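Local coordinates for protein CT_858 (Chlamydia trachomatis, PDB 3DOR), which probably acts as a secreted serine-type endopeptidase of the S41 family, cleaving peptide bonds within its protein substrates, at residues B[371-374]-B[375-379]; B[408-411]-B[412-416]; B[416-419]-B[420-424]; B[436-440]-B[441-445]. One frame throughout, in Å; residues are numbered along the deposited sequence.

Contact 1. Residues B[371-374]-B[375-379]; sequences TQDE and VVDAL
T371 and V375 face each other across the first turn of helix 372-384, where V375 N makes a weak bond to T371 O. The next rungs are ordinary i to i+4 bonds: V376 N to Q372 O at 3.0 Å, D377 N to D373 O, and A378 N to E374 O at 3.1 Å. T371 is the N-cap, and with E374 it forms a capping box. E374 CG stands anti to the carbonyl carbon (chi1 -69°) and the chain bends at chi2 (67°), which swings the carboxylate back to the helix start, where E374 OE2 accepts from T371 N at 2.7 Å, met nearly along the C-O axis. In return T371 OG1 takes a weak bond from D373 N at 3.3 Å. The cap therefore supplies acceptors at the start of the helix, where amide N-H groups have no preceding turn to pair with.

Along one side of the first two turns, two like charges come close: D373 OD2 and D377 OD1 are 4.1 Å apart, their carboxylate planes turned 72° from each other. A water bridges them, 2.8 Å from D373 OD2 and 2.7 Å from D377 OD1, and probably eases the repulsion. V376 meets the preceding turn through CG2, 3.3 Å from Q372 O.

V375 and A378 turn to helix 409-428, V375 packing on L423 and W426 and A378 on V422. D373 and V376 lie against F79 of the second subunit, and T371 against its N503, so this helix start is wedged between a neighbouring helix and the dimer partner.

Contact 2. Residues B[408-411]-B[412-416]; sequences DLQV and AEYLK
Q410 and Y414 make a stack, the amide lying almost flat on the phenol with the two planes 9° apart. Q410 CG is anti to the backbone N (chi1 175°) and the chain then bends at chi2, laying the amide across the ring. Q410 OE1 sits over the ring centre, 3.5 Å from Y414 CE2, while Q410 CD is 3.6 Å from Y414 CZ. The phenol itself is anchored at its far end, where Y414 OH is hydrogen-bonded to H446 NE2.

The apolar contacts are lighter. V411 and L415 run side by side in the same direction and touch through V411 CG1 and L415 CD1 at 4.1 Å; L409 CD2 reaches A412 CB at 4.3 Å.

Among the charged groups, K416 NZ forms a salt bridge with E413 OE2 at 3.1 Å, approaching on the syn side but 33° out of the carboxylate plane. The same glutamate runs alongside L409, with E413 OE2 3.9 Å from L409 CD2.

Backbone bonds tie all of this together, the shortest from E413 N to L409 O at 2.7 Å. D408 occupies the N-cap position, yet its side chain makes no capping bond; L409 N is instead hydrogen-bonded to N391 OD1. With V411 and L415 inward and E413 and K416 pairing at the surface, this is the opening of an amphipathic alpha helix, knit by i to i+3 and i to i+4 contacts.

Contact 3. Residues B[416-419]-B[420-424]; sequences KSFG and RQVLN. With SO4 (sulfate ion), chain P.
S417, R420 and Q421 line a small anion site on the flank of helix 409-428, occupied by a sulfate ion that probably came from the crystallisation liquor. S417 OG is anti to its backbone N (chi1 173°), which points it at the ion, and it donates to sulfate O2 at 3.0 Å. R420 NH1 adds a weak bond to the same O2, also at 3.0 Å, reaching it from the guanidinium edge. Behind the serine, Q421 NE2 donates to S417 OG at 2.9 Å, nearly in its own amide plane, with an N-H...O angle of 146°. The arginine lies alongside K416: one guanidinium face rests over the start of that side chain, R420 NH2 being 3.7 Å from K416 CB.

A different side of the helix is apolar. V422 CG2 stands over the F418 ring in a CH-pi contact, 3.9 Å from its centroid and 17° off the normal, while V422 also packs on A378 of helix 372-384.

S417 OG thus works both ways, accepting from the glutamine and donating to the ion; the Q421 amide acts from the second shell and probably fixes the hydroxyl's orientation, while Q421 CG itself touches sulfate O1, and the arginine's positive charge probably helps hold the sulfate.

Contact 4. Residues B[436-440]-B[441-445]; sequences PIPLF and GFEKI
F440 CB lies over one face of the F442 ring, 4.1 Å from its centroid and 28° off the normal, a CH-pi contact between residues two apart. The ring atom F442 CD1 also comes to 3.2 Å from F440 O, of the F440-G441 peptide. P438 touches the backbone of 441-442, its CB 3.2 Å from F442 O and its CG 3.6 Å from G441 O.

Two backbone bonds draw these groups together. G441 N donates to P438 O at 2.8 Å, although the place of that nitrogen in the model is less sure, and F442 N donates to L439 O at 3.0 Å. They close two overlapping beta turns: P438 to G441 has the backbone shape of type II, and L439 to F442 that of type I'. F440 and G441 both have positive phi (55° and 78°), so the chain reverses with two successive residues of left-handed helical conformation. A water spans the bend, donating to L439 O at 2.9 Å and to F442 O at 2.6 Å; L439 O therefore serves two donors.

Strand 361-368 and two helices surround the turn. Backbone bonds join I437 to H366, E443 to L363 and I445 to L361, so the chain on both sides of the bend runs beside strand 361-368. L439 and F440 pack on V346 and L347 of helix 346-354. F442 also meets the ring of Y405 and packs on V411 of helix 409-428.

Contacts 1 to 4 follow one another along the chain, contact 3 beginning on the residue where contact 2 ends, all within the S41 peptidase region and on the same side of the chain's centre. Contacts 2 and 3 are successive portions of helix 409-428, sharing K416, with centres about 12 Å apart. Contact 1, at the start of helix 372-384, packs against contact 3 (centres about 10 Å apart) but does not touch contact 2. Contact 4, the turn leading into strand 444-445, lies about 11 Å from contacts 2 and 3, centre to centre, and touches both through Y414, L415, F418 and Q421. Helix 409-428 thus joins the dimer-facing helix of contact 1 to the turn beside strand 361-368.

Contact 1. Residues B[371-374]-B[375-379]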
loop_
_atom_site.group_PDB
_atom_site.type_symbol
_atom_site.label_atom_id
_atom_site.label_comp_id
_atom_site.label_asym_id
_atom_site.label_seq_id
_atom_site.Cartn_x
_atom_site.Cartn_y
_atom_site.Cartn_z
ATOM N N THR B 371 -8.722 16.208 -0.049
ATOM C CA THR B 371 -9.025 15.696 1.292
ATOM C C THR B 371 -7.775 16.061 2.100
ATOM O O THR B 371 -6.755 16.452 1.530
ATOM C CB THR B 371 -9.233 14.146 1.343
ATOM O OG1 THR B 371 -8.013 13.479 1.005
ATOM C CG2 THR B 371 -10.332 13.712 0.385
ATOM N N GLN B 372 -7.818 15.922 3.418
ATOM C CA GLN B 372 -6.646 16.293 4.195
ATOM C C GLN B 372 -5.406 15.425 3.835
ATOM O O GLN B 372 -4.271 15.783 4.178
ATOM C CB GLN B 372 -6.923 16.223 5.694
ATOM C CG GLN B 372 -8.010 15.276 6.147
ATOM C CD GLN B 372 -9.427 15.784 5.902
ATOM O OE1 GLN B 372 -9.904 16.696 6.575
ATOM N NE2 GLN B 372 -10.107 15.181 4.937
ATOM N N ASP B 373 -5.597 14.338 3.087
ATOM C CA ASP B 373 -4.467 13.511 2.679
ATOM C C ASP B 373 -3.628 14.363 1.727
ATOM O O ASP B 373 -2.399 14.414 1.861
ATOM C CB ASP B 373 -4.991 12.284 1.965
ATOM C CG ASP B 373 -3.873 11.316 1.525
ATOM O OD1 ASP B 373 -4.206 10.195 1.090
ATOM O OD2 ASP B 373 -2.658 11.626 1.609
ATOM N N GLU B 374 -4.294 15.033 0.779
ATOM C CA GLU B 374 -3.573 15.880 -0.157
ATOM C C GLU B 374 -2.956 17.083 0.523
ATOM O O GLU B 374 -1.916 17.591 0.088
ATOM C CB GLU B 374 -4.482 16.333 -1.308
ATOM C CG GLU B 374 -4.870 15.211 -2.255
ATOM C CD GLU B 374 -5.780 14.164 -1.603
ATOM O OE1 GLU B 374 -5.579 12.955 -1.871
ATOM O OE2 GLU B 374 -6.701 14.536 -0.836
ATOM N N VAL B 375 -3.607 17.544 1.586
ATOM C CA VAL B 375 -3.113 18.697 2.320
ATOM C C VAL B 375 -1.789 18.352 2.974
ATOM O O VAL B 375 -0.858 19.144 2.927
ATOM C CB VAL B 375 -4.109 19.161 3.397
ATOM C CG1 VAL B 375 -3.505 20.301 4.194
ATOM C CG2 VAL B 375 -5.417 19.620 2.741
ATOM N N VAL B 376 -1.688 17.154 3.543
ATOM C CA VAL B 376 -0.441 16.739 4.187
ATOM C C VAL B 376 0.693 16.666 3.171
ATOM O O VAL B 376 1.818 17.062 3.470
ATOM C CB VAL B 376 -0.595 15.387 4.899
ATOM C CG1 VAL B 376 0.758 14.920 5.445
ATOM C CG2 VAL B 376 -1.601 15.536 6.041
ATOM N N ASP B 377 0.383 16.182 1.968
ATOM C CA ASP B 377 1.376 16.085 0.907
ATOM C C ASP B 377 1.940 17.470 0.636
ATOM O O ASP B 377 3.153 17.649 0.538
ATOM C CB ASP B 377 0.758 15.539 -0.392
ATOM C CG ASP B 377 0.531 14.032 -0.360
ATOM O OD1 ASP B 377 0.909 13.377 0.638
ATOM O OD2 ASP B 377 -0.024 13.499 -1.349
ATOM N N ALA B 378 1.048 18.450 0.525
ATOM C CA ALA B 378 1.450 19.825 0.246
ATOM C C ALA B 378 2.389 20.349 1.332
ATOM O O ALA B 378 3.433 20.937 1.036
ATOM C CB ALA B 378 0.210 20.716 0.136
ATOM N N LEU B 379 2.002 20.133 2.589
ATOM C CA LEU B 379 2.802 20.557 3.725
ATOM C C LEU B 379 4.179 19.893 3.674
ATOM O O LEU B 379 5.204 20.547 3.882
ATOM C CB LEU B 379 2.103 20.181 5.041
ATOM C CG LEU B 379 0.826 20.936 5.418
ATOM C CD1 LEU B 379 0.165 20.278 6.625
ATOM C CD2 LEU B 379 1.167 22.384 5.726
HETATM O O HOH W 1 -0.248 12.288 2.804
#

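Contact 2. Residues B[408-411]-B[412-416]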
loop_
_atom_site.group_PDB
_atom_site.type_symbol
_atom_site.label_atom_id
_atom_site.label_comp_id
_atom_site.label_asym_id
_atom_site.label_seq_id
_atom_site.Cartn_x
_atom_site.Cartn_y
_atom_site.Cartn_z
ATOM N N ASP B 408 16.222 20.696 -10.640
ATOM C CA ASP B 408 16.687 22.081 -10.677
ATOM C C ASP B 408 16.129 22.871 -9.505
ATOM O O ASP B 408 15.320 22.367 -8.742
ATOM C CB ASP B 408 16.153 22.744 -11.952
ATOM C CG ASP B 408 17.240 23.262 -12.819
ATOM O OD1 ASP B 408 16.930 23.814 -13.895
ATOM O OD2 ASP B 408 18.412 23.113 -12.416
ATOM N N LEU B 409 16.550 24.126 -9.389
ATOM C CA LEU B 409 16.017 24.999 -8.355
ATOM C C LEU B 409 14.599 25.279 -8.875
ATOM O O LEU B 409 13.645 25.406 -8.110
ATOM C CB LEU B 409 16.805 26.312 -8.292
ATOM C CG LEU B 409 17.132 26.934 -6.925
ATOM C CD1 LEU B 409 17.344 28.428 -7.123
ATOM C CD2 LEU B 409 16.016 26.690 -5.914
ATOM N N GLN B 410 14.486 25.363 -10.198
ATOM C CA GLN B 410 13.207 25.605 -10.860
ATOM C C GLN B 410 12.223 24.516 -10.454
ATOM O O GLN B 410 11.051 24.779 -10.191
ATOM C CB GLN B 410 13.387 25.599 -12.384
ATOM C CG GLN B 410 12.081 25.714 -13.177
ATOM C CD GLN B 410 11.216 26.895 -12.737
ATOM O OE1 GLN B 410 10.615 26.882 -11.655
ATOM N NE2 GLN B 410 11.154 27.924 -13.575
ATOM N N VAL B 411 12.722 23.289 -10.395
ATOM C CA VAL B 411 11.907 22.153 -10.008
ATOM C C VAL B 411 11.497 22.301 -8.547
ATOM O O VAL B 411 10.324 22.105 -8.206
ATOM C CB VAL B 411 12.677 20.829 -10.237
ATOM C CG1 VAL B 411 11.956 19.671 -9.575
ATOM C CG2 VAL B 411 12.813 20.576 -11.742
ATOM N N ALA B 412 12.450 22.662 -7.692
ATOM C CA ALA B 412 12.158 22.846 -6.271
ATOM C C ALA B 412 11.107 23.938 -6.115
ATOM O O ALA B 412 10.162 23.789 -5.348
ATOM C CB ALA B 412 13.433 23.218 -5.503
ATOM N N GLU B 413 11.263 25.030 -6.859
ATOM C CA GLU B 413 10.309 26.126 -6.794
ATOM C C GLU B 413 8.928 25.702 -7.282
ATOM O O GLU B 413 7.919 26.172 -6.761
ATOM C CB GLU B 413 10.812 27.321 -7.608
ATOM C CG GLU B 413 12.028 28.005 -6.990
ATOM C CD GLU B 413 11.784 28.407 -5.540
ATOM O OE1 GLU B 413 10.725 29.011 -5.267
ATOM O OE2 GLU B 413 12.641 28.126 -4.671
ATOM N N TYR B 414 8.879 24.822 -8.281
ATOM C CA TYR B 414 7.596 24.339 -8.787
ATOM C C TYR B 414 6.903 23.541 -7.694
ATOM O O TYR B 414 5.709 23.712 -7.454
ATOM C CB TYR B 414 7.782 23.430 -10.010
ATOM C CG TYR B 414 7.922 24.142 -11.335
ATOM C CD1 TYR B 414 8.637 23.552 -12.376
ATOM C CD2 TYR B 414 7.308 25.377 -11.573
ATOM C CE1 TYR B 414 8.738 24.161 -13.619
ATOM C CE2 TYR B 414 7.405 25.998 -12.819
ATOM C CZ TYR B 414 8.123 25.377 -13.840
ATOM O OH TYR B 414 8.228 25.951 -15.090
ATOM N N LEU B 415 7.660 22.660 -7.043
ATOM C CA LEU B 415 7.117 21.819 -5.983
ATOM C C LEU B 415 6.581 22.649 -4.811
ATOM O O LEU B 415 5.538 22.324 -4.236
ATOM C CB LEU B 415 8.180 20.823 -5.508
ATOM C CG LEU B 415 8.563 19.761 -6.546
ATOM C CD1 LEU B 415 9.804 19.005 -6.096
ATOM C CD2 LEU B 415 7.401 18.808 -6.752
ATOM N N LYS B 416 7.280 23.724 -4.466
ATOM C CA LYS B 416 6.817 24.589 -3.385
ATOM C C LYS B 416 5.557 25.329 -3.814
ATOM O O LYS B 416 4.633 25.512 -3.023
ATOM C CB LYS B 416 7.913 25.575 -2.984
ATOM C CG LYS B 416 8.932 24.927 -2.073
ATOM C CD LYS B 416 10.345 25.393 -2.333
ATOM C CE LYS B 416 10.590 26.803 -1.859
ATOM N NZ LYS B 416 12.063 27.062 -1.848
#

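Contact 3. Residues B[416-419]-B[420-424]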
loop_
_atom_site.group_PDB
_atom_site.type_symbol
_atom_site.label_atom_id
_atom_site.label_comp_id
_atom_site.label_asym_id
_atom_site.label_seq_id
_atom_site.Cartn_x
_atom_site.Cartn_y
_atom_site.Cartn_z
ATOM N N LYS B 416 7.280 23.724 -4.466
ATOM C CA LYS B 416 6.817 24.589 -3.385
ATOM C C LYS B 416 5.557 25.329 -3.814
ATOM O O LYS B 416 4.633 25.512 -3.023
ATOM C CB LYS B 416 7.913 25.575 -2.984
ATOM C CG LYS B 416 8.932 24.927 -2.073
ATOM C CD LYS B 416 10.345 25.393 -2.333
ATOM C CE LYS B 416 10.590 26.803 -1.859
ATOM N NZ LYS B 416 12.063 27.062 -1.848
ATOM N N SER B 417 5.518 25.744 -5.076
ATOM C CA SER B 417 4.353 26.440 -5.601
ATOM C C SER B 417 3.153 25.485 -5.545
ATOM O O SER B 417 2.036 25.881 -5.215
ATOM C CB SER B 417 4.620 26.886 -7.040
ATOM O OG SER B 417 3.443 27.411 -7.624
ATOM N N PHE B 418 3.396 24.217 -5.852
ATOM C CA PHE B 418 2.340 23.214 -5.811
ATOM C C PHE B 418 1.737 23.142 -4.407
ATOM O O PHE B 418 0.520 23.151 -4.240
ATOM C CB PHE B 418 2.904 21.838 -6.187
ATOM C CG PHE B 418 1.923 20.708 -6.011
ATOM C CD1 PHE B 418 0.982 20.425 -6.996
ATOM C CD2 PHE B 418 1.929 19.939 -4.851
ATOM C CE1 PHE B 418 0.062 19.396 -6.838
ATOM C CE2 PHE B 418 1.013 18.908 -4.678
ATOM C CZ PHE B 418 0.072 18.634 -5.680
ATOM N N GLY B 419 2.602 23.037 -3.402
ATOM C CA GLY B 419 2.129 22.962 -2.029
ATOM C C GLY B 419 1.263 24.155 -1.662
ATOM O O GLY B 419 0.173 23.992 -1.111
ATOM N N ARG B 420 1.737 25.359 -1.976
ATOM C CA ARG B 420 0.980 26.565 -1.667
ATOM C C ARG B 420 -0.383 26.605 -2.336
ATOM O O ARG B 420 -1.367 27.006 -1.712
ATOM C CB ARG B 420 1.745 27.813 -2.093
ATOM C CG ARG B 420 3.064 28.016 -1.400
ATOM C CD ARG B 420 3.746 29.236 -1.985
ATOM N NE ARG B 420 5.189 29.157 -1.816
ATOM C CZ ARG B 420 6.058 29.299 -2.808
ATOM N NH1 ARG B 420 5.620 29.528 -4.041
ATOM N NH2 ARG B 420 7.362 29.212 -2.568
ATOM N N GLN B 421 -0.450 26.207 -3.606
ATOM C CA GLN B 421 -1.725 26.255 -4.321
ATOM C C GLN B 421 -2.726 25.270 -3.744
ATOM O O GLN B 421 -3.920 25.567 -3.668
ATOM C CB GLN B 421 -1.527 25.990 -5.815
ATOM C CG GLN B 421 -0.717 27.052 -6.541
ATOM C CD GLN B 421 -0.528 26.712 -8.012
ATOM O OE1 GLN B 421 -1.505 26.526 -8.748
ATOM N NE2 GLN B 421 0.727 26.629 -8.448
ATOM N N VAL B 422 -2.250 24.097 -3.345
ATOM C CA VAL B 422 -3.134 23.105 -2.749
ATOM C C VAL B 422 -3.639 23.633 -1.403
ATOM O O VAL B 422 -4.836 23.591 -1.119
ATOM C CB VAL B 422 -2.413 21.751 -2.543
ATOM C CG1 VAL B 422 -3.309 20.779 -1.775
ATOM C CG2 VAL B 422 -2.063 21.155 -3.896
ATOM N N LEU B 423 -2.726 24.143 -0.583
ATOM C CA LEU B 423 -3.104 24.683 0.723
ATOM C C LEU B 423 -4.072 25.855 0.559
ATOM O O LEU B 423 -4.995 26.026 1.352
ATOM C CB LEU B 423 -1.865 25.156 1.486
ATOM C CG LEU B 423 -0.887 24.083 1.967
ATOM C CD1 LEU B 423 0.357 24.753 2.548
ATOM C CD2 LEU B 423 -1.565 23.193 3.013
ATOM N N ASN B 424 -3.852 26.658 -0.479
ATOM C CA ASN B 424 -4.703 27.812 -0.742
ATOM C C ASN B 424 -6.109 27.349 -1.138
ATOM O O ASN B 424 -7.104 27.907 -0.677
ATOM C CB ASN B 424 -4.088 28.681 -1.843
ATOM C CG ASN B 424 -4.708 30.066 -1.908
ATOM O OD1 ASN B 424 -4.671 30.822 -0.936
ATOM N ND2 ASN B 424 -5.287 30.405 -3.057
HETATM S S SO4 P . 2.345 30.491 -5.968
HETATM O O1 SO4 P . 1.385 29.868 -6.948
HETATM O O2 SO4 P . 3.741 30.079 -6.338
HETATM O O3 SO4 P . 2.292 31.993 -6.022
HETATM O O4 SO4 P . 1.952 30.033 -4.601
#

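Contact 4. Residues B[436-440]-B[441-445]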
loop_
_atom_site.group_PDB
_atom_site.type_symbol
_atom_site.label_atom_id
_atom_site.label_comp_id
_atom_site.label_asym_id
_atom_site.label_seq_id
_atom_site.Cartn_x
_atom_site.Cartn_y
_atom_site.Cartn_z
ATOM N N PRO B 436 -7.446 24.864 -11.806
ATOM C CA PRO B 436 -6.324 24.085 -12.338
ATOM C C PRO B 436 -4.955 24.329 -11.700
ATOM O O PRO B 436 -4.486 25.461 -11.558
ATOM C CB PRO B 436 -6.362 24.391 -13.844
ATOM C CG PRO B 436 -7.016 25.730 -13.915
ATOM C CD PRO B 436 -8.106 25.639 -12.869
ATOM N N ILE B 437 -4.326 23.227 -11.312
ATOM C CA ILE B 437 -3.015 23.237 -10.681
ATOM C C ILE B 437 -2.158 22.191 -11.397
ATOM O O ILE B 437 -2.576 21.047 -11.557
ATOM C CB ILE B 437 -3.132 22.854 -9.183
ATOM C CG1 ILE B 437 -4.055 23.846 -8.464
ATOM C CG2 ILE B 437 -1.752 22.802 -8.540
ATOM C CD1 ILE B 437 -4.237 23.551 -6.991
ATOM N N PRO B 438 -0.950 22.566 -11.839
ATOM C CA PRO B 438 -0.129 21.563 -12.524
ATOM C C PRO B 438 0.404 20.500 -11.574
ATOM O O PRO B 438 0.742 20.788 -10.429
ATOM C CB PRO B 438 0.979 22.394 -13.170
ATOM C CG PRO B 438 1.127 23.549 -12.251
ATOM C CD PRO B 438 -0.293 23.885 -11.832
ATOM N N LEU B 439 0.462 19.262 -12.049
ATOM C CA LEU B 439 0.961 18.178 -11.218
ATOM C C LEU B 439 2.387 18.531 -10.820
ATOM O O LEU B 439 3.140 19.078 -11.627
ATOM C CB LEU B 439 0.917 16.857 -11.988
ATOM C CG LEU B 439 -0.485 16.451 -12.453
ATOM C CD1 LEU B 439 -0.438 15.134 -13.242
ATOM C CD2 LEU B 439 -1.376 16.305 -11.236
ATOM N N PHE B 440 2.737 18.240 -9.568
ATOM C CA PHE B 440 4.061 18.539 -9.027
ATOM C C PHE B 440 4.409 20.011 -9.201
ATOM O O PHE B 440 5.546 20.419 -8.966
ATOM C CB PHE B 440 5.140 17.682 -9.702
ATOM C CG PHE B 440 4.951 16.199 -9.513
ATOM C CD1 PHE B 440 4.402 15.420 -10.524
ATOM C CD2 PHE B 440 5.307 15.589 -8.318
ATOM C CE1 PHE B 440 4.210 14.056 -10.351
ATOM C CE2 PHE B 440 5.119 14.222 -8.129
ATOM C CZ PHE B 440 4.568 13.455 -9.150
ATOM N N GLY B 441 3.426 20.805 -9.613
ATOM C CA GLY B 441 3.663 22.223 -9.815
ATOM C C GLY B 441 4.383 22.582 -11.107
ATOM O O GLY B 441 4.578 23.759 -11.380
ATOM N N PHE B 442 4.778 21.585 -11.903
ATOM C CA PHE B 442 5.481 21.839 -13.168
ATOM C C PHE B 442 4.588 22.533 -14.200
ATOM O O PHE B 442 3.712 21.912 -14.815
ATOM C CB PHE B 442 6.003 20.530 -13.779
ATOM C CG PHE B 442 7.072 19.847 -12.963
ATOM C CD1 PHE B 442 7.252 20.156 -11.618
ATOM C CD2 PHE B 442 7.861 18.847 -13.532
ATOM C CE1 PHE B 442 8.200 19.480 -10.846
ATOM C CE2 PHE B 442 8.811 18.162 -12.769
ATOM C CZ PHE B 442 8.982 18.478 -11.421
ATOM N N GLU B 443 4.821 23.824 -14.395
ATOM C CA GLU B 443 4.051 24.598 -15.353
ATOM C C GLU B 443 4.445 24.200 -16.760
ATOM O O GLU B 443 3.635 24.230 -17.692
ATOM C CB GLU B 443 4.329 26.078 -15.157
ATOM C CG GLU B 443 3.924 26.561 -13.789
ATOM C CD GLU B 443 2.983 27.735 -13.862
ATOM O OE1 GLU B 443 3.430 28.814 -14.311
ATOM O OE2 GLU B 443 1.800 27.574 -13.478
ATOM N N LYS B 444 5.704 23.825 -16.917
ATOM C CA LYS B 444 6.173 23.442 -18.230
ATOM C C LYS B 444 7.349 22.506 -18.144
ATOM O O LYS B 444 8.018 22.411 -17.115
ATOM C CB LYS B 444 6.561 24.687 -19.038
ATOM C CG LYS B 444 7.604 25.562 -18.366
ATOM C CD LYS B 444 7.849 26.856 -19.141
ATOM C CE LYS B 444 6.619 27.742 -19.165
ATOM N NZ LYS B 444 6.906 29.094 -19.740
ATOM N N ILE B 445 7.562 21.788 -19.233
ATOM C CA ILE B 445 8.679 20.884 -19.334
ATOM C C ILE B 445 9.846 21.715 -19.812
ATOM O O ILE B 445 9.728 22.485 -20.764
ATOM C CB ILE B 445 8.394 19.756 -20.338
ATOM C CG1 ILE B 445 7.716 18.599 -19.599
ATOM C CG2 ILE B 445 9.685 19.306 -20.997
ATOM C CD1 ILE B 445 6.669 17.922 -20.385
HETATM O O HOH W 2 2.816 19.487 -14.513
#